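Local coordinates for superoxide dismutase [FE] (PDB 1WB7), which catalyses the disproportionation of toxic superoxide radicals to hydrogen peroxide and oxygen, using one iron ion in each subunit of a homotetramer, at residues 81-84 against 85-88; 14-17 against 18-22. The protein carries 1 engineered substitution. One frame throughout, in Å; residues are numbered along the deposited sequence.

Contact 1: 81-84 against 85-88. With FE (Fe (III) ion), chain C.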
loop_
_atom_site.group_PDB
_atom_site.type_symbol
_atom_site.label_atom_id
_atom_site.label_comp_id
_atom_site.label_asym_id
_atom_site.label_seq_id
_atom_site.Cartn_x
_atom_site.Cartn_y
_atom_site.Cartn_z
ATOM N N HIS A 81 -9.799 13.412 -7.321
ATOM C CA HIS A 81 -10.498 14.667 -7.559
ATOM C C HIS A 81 -10.064 15.763 -6.583
ATOM O O HIS A 81 -9.637 16.845 -6.994
ATOM C CB HIS A 81 -12.008 14.447 -7.440
ATOM C CG HIS A 81 -12.785 15.708 -7.232
ATOM N ND1 HIS A 81 -12.719 16.776 -8.101
ATOM C CD2 HIS A 81 -13.629 16.082 -6.242
ATOM C CE1 HIS A 81 -13.486 17.753 -7.654
ATOM N NE2 HIS A 81 -14.049 17.358 -6.528
ATOM N N LYS A 82 -10.172 15.482 -5.289
ATOM C CA LYS A 82 -9.813 16.461 -4.272
ATOM C C LYS A 82 -8.385 16.979 -4.391
ATOM O O LYS A 82 -8.158 18.189 -4.335
ATOM C CB LYS A 82 -10.042 15.878 -2.873
ATOM C CG LYS A 82 -11.510 15.681 -2.534
ATOM C CD LYS A 82 -11.687 15.104 -1.132
ATOM C CE LYS A 82 -13.162 15.022 -0.736
ATOM N NZ LYS A 82 -13.811 16.371 -0.582
ATOM N N LEU A 83 -7.423 16.078 -4.563
ATOM C CA LEU A 83 -6.029 16.487 -4.674
ATOM C C LEU A 83 -5.745 17.336 -5.915
ATOM O O LEU A 83 -4.969 18.288 -5.850
ATOM C CB LEU A 83 -5.116 15.259 -4.648
ATOM C CG LEU A 83 -5.147 14.479 -3.328
ATOM C CD1 LEU A 83 -4.147 13.333 -3.388
ATOM C CD2 LEU A 83 -4.823 15.420 -2.167
ATOM N N HIS A 84 -6.363 17.006 -7.043
ATOM C CA HIS A 84 -6.142 17.809 -8.234
ATOM C C HIS A 84 -6.774 19.187 -8.046
ATOM O O HIS A 84 -6.211 20.199 -8.467
ATOM C CB HIS A 84 -6.707 17.114 -9.480
ATOM C CG HIS A 84 -5.824 16.024 -10.004
ATOM N ND1 HIS A 84 -5.801 14.759 -9.465
ATOM C CD2 HIS A 84 -4.899 16.026 -10.995
ATOM C CE1 HIS A 84 -4.902 14.025 -10.100
ATOM N NE2 HIS A 84 -4.338 14.771 -11.033
ATOM N N ALA A 85 -7.932 19.224 -7.393
ATOM C CA ALA A 85 -8.617 20.487 -7.142
ATOM C C ALA A 85 -7.723 21.377 -6.281
ATOM O O ALA A 85 -7.688 22.591 -6.458
ATOM C CB ALA A 85 -9.948 20.238 -6.435
ATOM N N LEU A 86 -7.009 20.773 -5.339
ATOM C CA LEU A 86 -6.107 21.534 -4.488
ATOM C C LEU A 86 -4.900 21.963 -5.309
ATOM O O LEU A 86 -4.404 23.082 -5.181
ATOM C CB LEU A 86 -5.637 20.684 -3.307
ATOM C CG LEU A 86 -6.649 20.357 -2.213
ATOM C CD1 LEU A 86 -5.971 19.508 -1.166
ATOM C CD2 LEU A 86 -7.195 21.649 -1.593
ATOM N N TYR A 87 -4.437 21.053 -6.156
ATOM C CA TYR A 87 -3.281 21.286 -7.010
ATOM C C TYR A 87 -3.438 22.522 -7.893
ATOM O O TYR A 87 -2.546 23.367 -7.938
ATOM C CB TYR A 87 -3.052 20.039 -7.861
ATOM C CG TYR A 87 -1.866 20.098 -8.795
ATOM C CD1 TYR A 87 -0.572 20.300 -8.309
ATOM C CD2 TYR A 87 -2.034 19.884 -10.163
ATOM C CE1 TYR A 87 0.525 20.277 -9.169
ATOM C CE2 TYR A 87 -0.948 19.859 -11.028
ATOM C CZ TYR A 87 0.326 20.052 -10.529
ATOM O OH TYR A 87 1.393 19.992 -11.389
ATOM N N TRP A 88 -4.571 22.628 -8.591
ATOM C CA TRP A 88 -4.825 23.769 -9.477
ATOM C C TRP A 88 -4.810 25.088 -8.713
ATOM O O TRP A 88 -4.209 26.063 -9.162
ATOM C CB TRP A 88 -6.188 23.638 -10.168
ATOM C CG TRP A 88 -6.392 22.365 -10.901
ATOM C CD1 TRP A 88 -7.490 21.557 -10.835
ATOM C CD2 TRP A 88 -5.472 21.724 -11.792
ATOM N NE1 TRP A 88 -7.309 20.449 -11.624
ATOM C CE2 TRP A 88 -6.078 20.526 -12.223
ATOM C CE3 TRP A 88 -4.192 22.044 -12.265
ATOM C CZ2 TRP A 88 -5.447 19.640 -13.107
ATOM C CZ3 TRP A 88 -3.563 21.161 -13.146
ATOM C CH2 TRP A 88 -4.193 19.976 -13.556
HETATM FE FE FE C . -2.339 14.558 -11.734
HETATM O O HOH W 1 -2.073 12.725 -10.242
#
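Tyr87 N donates to Leu83 O at 2.8 Å, the shortest of four consecutive i to i+4 bonds in helix 67-89. This helix belongs to the alpha-hairpin domain of the iron/manganese superoxide dismutases. Ala85 N bonds to His81 O, Leu86 N to Lys82 O, and Trp88 N to His84 O. The last is the straightest, with an N-H...O angle of 164°. The bonds fix the turn that carries His84, and His84 NE2 binds the iron at 2.1 Å. His33, Asp170 and His174 also bind the iron, and a water oxygen lies 2.4 Å from it. CG of His84 lies anti to its own carbonyl carbon (chi1 -79°), which together with the ring turn at chi2 (81°) puts NE2 on the iron. Gly80 O accepts a hydrogen bond from His84 ND1. With iron on one nitrogen and this carbonyl on the other, the ring's rotation is set from both sides. Trp88 CZ2 lies near the edge of the same ring, close to its plane, and Trp88 NE1 is 4.0 Å from His84 CB. Trp88 NE1 is hydrogen-bonded to His38 on helix 27-57. On another side of the helix, Leu83 CD2 and Leu86 CD1 sit in loose apolar contact at 4.4 Å, next to Ile165 of strand 165-170. Lys82 NZ forms salt bridges with Glu143 and Asp141 of the second subunit. His84 O, which accepts Trp88 N, also lies 3.0 Å above the plane of the Trp88 indole, offset toward the rim, where CD1 is its nearest ring atom.

Contact 2: 14-17 against 18-22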
loop_
_atom_site.group_PDB
_atom_site.type_symbol
_atom_site.label_atom_id
_atom_site.label_comp_id
_atom_site.label_asym_id
_atom_site.label_seq_id
_atom_site.Cartn_x
_atom_site.Cartn_y
_atom_site.Cartn_z
ATOM N N LEU A 14 -11.034 25.575 -13.929
ATOM C CA LEU A 14 -9.610 25.850 -13.812
ATOM C C LEU A 14 -9.497 27.317 -13.382
ATOM O O LEU A 14 -10.263 28.156 -13.842
ATOM C CB LEU A 14 -8.938 25.613 -15.166
ATOM C CG LEU A 14 -7.457 25.240 -15.187
ATOM C CD1 LEU A 14 -7.199 24.051 -14.268
ATOM C CD2 LEU A 14 -7.055 24.917 -16.620
ATOM N N PRO A 15 -8.551 27.645 -12.488
ATOM C CA PRO A 15 -8.384 29.028 -12.015
ATOM C C PRO A 15 -7.702 29.962 -13.008
ATOM O O PRO A 15 -7.596 31.166 -12.765
ATOM C CB PRO A 15 -7.542 28.869 -10.745
ATOM C CG PRO A 15 -7.665 27.394 -10.392
ATOM C CD PRO A 15 -7.679 26.735 -11.730
ATOM N N TYR A 16 -7.236 29.404 -14.119
ATOM C CA TYR A 16 -6.539 30.181 -15.133
ATOM C C TYR A 16 -6.604 29.458 -16.465
ATOM O O TYR A 16 -7.154 28.361 -16.559
ATOM C CB TYR A 16 -5.078 30.378 -14.712
ATOM C CG TYR A 16 -4.529 29.209 -13.916
ATOM C CD1 TYR A 16 -4.297 27.970 -14.521
ATOM C CD2 TYR A 16 -4.307 29.324 -12.540
ATOM C CE1 TYR A 16 -3.864 26.872 -13.773
ATOM C CE2 TYR A 16 -3.876 28.234 -11.785
ATOM C CZ TYR A 16 -3.662 27.013 -12.408
ATOM O OH TYR A 16 -3.278 25.926 -11.657
ATOM N N LYS A 17 -6.051 30.083 -17.497
ATOM C CA LYS A 17 -6.031 29.496 -18.827
ATOM C C LYS A 17 -5.082 28.309 -18.762
ATOM O O LYS A 17 -4.230 28.250 -17.875
ATOM C CB LYS A 17 -5.524 30.517 -19.850
ATOM C CG LYS A 17 -6.188 31.896 -19.781
ATOM C CD LYS A 17 -5.357 32.905 -18.959
ATOM C CE LYS A 17 -5.389 32.618 -17.453
ATOM N NZ LYS A 17 -4.468 33.474 -16.645
ATOM N N ILE A 18 -5.211 27.372 -19.699
ATOM C CA ILE A 18 -4.360 26.188 -19.699
ATOM C C ILE A 18 -2.882 26.471 -19.989
ATOM O O ILE A 18 -2.021 25.628 -19.724
ATOM C CB ILE A 18 -4.864 25.126 -20.706
ATOM C CG1 ILE A 18 -4.835 25.691 -22.127
ATOM C CG2 ILE A 18 -6.270 24.679 -20.328
ATOM C CD1 ILE A 18 -5.190 24.669 -23.194
ATOM N N ASP A 19 -2.584 27.651 -20.517
ATOM C CA ASP A 19 -1.203 28.011 -20.827
ATOM C C ASP A 19 -0.615 28.980 -19.803
ATOM O O ASP A 19 0.544 29.384 -19.908
ATOM C CB ASP A 19 -1.138 28.637 -22.220
ATOM C CG ASP A 19 -1.939 29.927 -22.320
ATOM O OD1 ASP A 19 -2.739 30.218 -21.401
ATOM O OD2 ASP A 19 -1.772 30.647 -23.329
ATOM N N ALA A 20 -1.414 29.338 -18.806
ATOM C CA ALA A 20 -0.981 30.280 -17.783
ATOM C C ALA A 20 0.262 29.857 -17.016
ATOM O O ALA A 20 0.971 30.701 -16.477
ATOM C CB ALA A 20 -2.126 30.539 -16.803
ATOM N N LEU A 21 0.539 28.558 -16.972
ATOM C CA LEU A 21 1.689 28.076 -16.216
ATOM C C LEU A 21 2.981 27.911 -17.007
ATOM O O LEU A 21 4.008 27.525 -16.451
ATOM C CB LEU A 21 1.330 26.767 -15.504
ATOM C CG LEU A 21 0.100 26.875 -14.590
ATOM C CD1 LEU A 21 -0.073 25.589 -13.790
ATOM C CD2 LEU A 21 0.259 28.065 -13.649
ATOM N N GLU A 22 2.938 28.199 -18.302
ATOM C CA GLU A 22 4.141 28.096 -19.119
ATOM C C GLU A 22 5.136 29.158 -18.661
ATOM O O GLU A 22 4.746 30.207 -18.163
ATOM C CB GLU A 22 3.801 28.306 -20.595
ATOM C CG GLU A 22 3.994 27.066 -21.442
ATOM C CD GLU A 22 2.841 26.843 -22.388
ATOM O OE1 GLU A 22 2.874 25.859 -23.156
ATOM O OE2 GLU A 22 1.893 27.650 -22.358
#
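Tyr16 CB rests on Ala20 CB at 3.6 Å, and Leu21 closes over the same side chain. Leu21 CD1 touches the phenol near CE1 and lies 3.9 Å from Tyr16 OH. Its CD2 sits over one ring face, toward the rim, while Pro15 CD lies over the centre of the opposite face. Tyr16 CG stands between its backbone N and carbonyl carbon (chi1 32°), a torsion off the staggered positions, and this sets the ring between Pro15 CD and Leu21 CD2. Lys17 bends at chi2 and chi3, bringing its NZ to 3.8 Å from Ala20 CB. Apart from the ring, Leu14 CD2 meets Ile18 CG2 at 3.8 Å, the two side chains at about a right angle. Two overlapping type I beta turns position these groups. In the first, Ala20 N donates to Lys17 O at 3.2 Å, from well above the carbonyl plane. The second runs from Asp19 to Glu22. Tyr16 OH is hydrogen-bonded to Trp88 O. Without the phenol, as with an alanine here, Trp88 O would probably lose its hydroxyl partner and a gap would open between Leu21 and Pro15. The loop precedes helix 27-57. Leu14 and Ile18 pack on Ile30 of that helix, and the loop also packs against helix 67-89.

Overall arrangement
Contact 2 comes first along the chain, in the loop before helix 27-57, and contact 1 lies on helix 67-89. Their centres are 14 Å apart, yet they touch through Trp88. Tyr16 OH and Trp88 O are 2.7 Å apart. The indole side chain packs on the loop as well: Trp88 CB lies 3.8 Å from Pro15 CD, and Trp88 CD2 lies equally close to Leu14 CD1. Contact 1 supplies an iron ligand directly. Contact 2 stands farther back: the side chain of Leu14 is about 11 Å from the bound Fe (III) ion, measured between nearest atoms. Trp88 therefore joins the outer loop to the helical turn that carries His84.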